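Local coordinates for DNA-binding protein reb1 (Schizosaccharomyces pombe, PDB 5EYB) that recognises specific sites in ribosomal DNA and upstream of many genes, and takes part in terminating transcription by RNA polymerase I, at residues I328-K331 against K332-S336. Numbering follows the deposited sequence.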
loop_
_atom_site.group_PDB
_atom_site.type_symbol
_atom_site.label_atom_id
_atom_site.label_comp_id
_atom_site.label_asym_id
_atom_site.label_seq_id
_atom_site.Cartn_x
_atom_site.Cartn_y
_atom_site.Cartn_z
ATOM N N ILE A 328 24.556 5.613 -9.677
ATOM C CA ILE A 328 24.161 7.013 -9.806
ATOM C C ILE A 328 25.159 7.923 -9.095
ATOM O O ILE A 328 25.620 8.918 -9.657
ATOM C CB ILE A 328 22.749 7.270 -9.232
ATOM C CG1 ILE A 328 21.699 6.442 -9.973
ATOM C CG2 ILE A 328 22.396 8.747 -9.321
ATOM C CD1 ILE A 328 21.585 6.791 -11.419
ATOM N N ASN A 329 25.498 7.569 -7.860
ATOM C CA ASN A 329 26.412 8.377 -7.062
ATOM C C ASN A 329 27.834 8.357 -7.610
ATOM O O ASN A 329 28.568 9.336 -7.484
ATOM C CB ASN A 329 26.407 7.904 -5.609
ATOM C CG ASN A 329 25.061 8.098 -4.940
ATOM O OD1 ASN A 329 24.046 8.298 -5.608
ATOM N ND2 ASN A 329 25.045 8.039 -3.613
ATOM N N LEU A 330 28.218 7.241 -8.221
ATOM C CA LEU A 330 29.537 7.133 -8.827
ATOM C C LEU A 330 29.647 8.020 -10.060
ATOM O O LEU A 330 30.667 8.675 -10.264
ATOM C CB LEU A 330 29.850 5.680 -9.190
ATOM C CG LEU A 330 30.199 4.769 -8.014
ATOM C CD1 LEU A 330 30.431 3.349 -8.494
ATOM C CD2 LEU A 330 31.421 5.295 -7.274
ATOM N N LYS A 331 28.596 8.040 -10.876
ATOM C CA LYS A 331 28.555 8.909 -12.050
ATOM C C LYS A 331 28.667 10.376 -11.642
ATOM O O LYS A 331 29.283 11.183 -12.338
ATOM C CB LYS A 331 27.267 8.682 -12.850
ATOM C CG LYS A 331 27.294 7.467 -13.765
ATOM C CD LYS A 331 25.899 7.121 -14.279
ATOM C CE LYS A 331 25.273 8.269 -15.051
ATOM N NZ LYS A 331 26.017 8.582 -16.299
ATOM N N LYS A 332 28.075 10.706 -10.499
ATOM C CA LYS A 332 28.049 12.078 -10.008
ATOM C C LYS A 332 29.380 12.507 -9.381
ATOM O O LYS A 332 29.763 13.675 -9.462
ATOM C CB LYS A 332 26.912 12.243 -8.994
ATOM C CG LYS A 332 26.727 13.661 -8.468
ATOM C CD LYS A 332 25.648 13.716 -7.391
ATOM C CE LYS A 332 25.521 15.115 -6.803
ATOM N NZ LYS A 332 24.492 15.179 -5.725
ATOM N N MET A 333 30.087 11.562 -8.766
ATOM C CA MET A 333 31.297 11.891 -8.014
ATOM C C MET A 333 32.592 11.657 -8.793
ATOM O O MET A 333 33.557 12.404 -8.627
ATOM C CB MET A 333 31.340 11.096 -6.706
ATOM C CG MET A 333 30.198 11.417 -5.756
ATOM S SD MET A 333 29.956 13.191 -5.524
ATOM C CE MET A 333 28.468 13.203 -4.526
ATOM N N ILE A 334 32.618 10.624 -9.631
ATOM C CA ILE A 334 33.805 10.338 -10.433
ATOM C C ILE A 334 33.955 11.362 -11.556
ATOM O O ILE A 334 33.071 11.495 -12.404
ATOM C CB ILE A 334 33.760 8.926 -11.038
ATOM C CG1 ILE A 334 33.704 7.871 -9.934
ATOM C CG2 ILE A 334 34.965 8.692 -11.935
ATOM C CD1 ILE A 334 33.493 6.468 -10.447
ATOM N N PRO A 335 35.081 12.093 -11.562
ATOM C CA PRO A 335 35.328 13.164 -12.533
ATOM C C PRO A 335 35.350 12.677 -13.981
ATOM O O PRO A 335 35.148 13.472 -14.897
ATOM C CB PRO A 335 36.708 13.696 -12.126
ATOM C CG PRO A 335 36.868 13.292 -10.705
ATOM C CD PRO A 335 36.181 11.969 -10.592
ATOM N N SER A 336 35.588 11.385 -14.176
ATOM C CA SER A 336 35.683 10.813 -15.513
ATOM C C SER A 336 34.374 10.946 -16.286
ATOM O O SER A 336 34.382 11.080 -17.509
ATOM C CB SER A 336 36.095 9.343 -15.433
ATOM O OG SER A 336 37.307 9.196 -14.714
#
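L330 and I334 meet one turn apart where helix 320-333 runs out, a local i to i+4 contact in the C-terminal part of the chain. Its nearest atom is about 15 Å from the bound DNA, so it belongs to the packing of the helical fold. Three backbone bonds carry the last turn: K332 N to I328 O, M333 N to N329 O, and I334 N to L330 O. I334 N to L330 O measures 2.8 Å, with an N-H...O angle of 162°; I334 closes the turn with its N-H, although it is the first residue to leave helical geometry. L330 O also receives a weak second bond from M333 N at 3.3 Å. Beside that carbonyl, I334 CD1 lies 3.9 Å from L330 CB and 4.0 Å from L330 CD2. With CG1 beside its backbone N (chi1 -61°) and the chain extended beyond it (chi2 173°), the isoleucine reaches back along the turn. Both side chains also touch L291 of helix 284-299, and I334 reaches A349 and F353 of helix 342-356. Shortening I334 to an alanine would probably cost L330 its CD1 contact and open a gap facing L291, A349 and F353. The L330 carbonyl is thus engaged at the helix end, while I334 joins that end to both neighbouring helices and K332 extends on the exposed side.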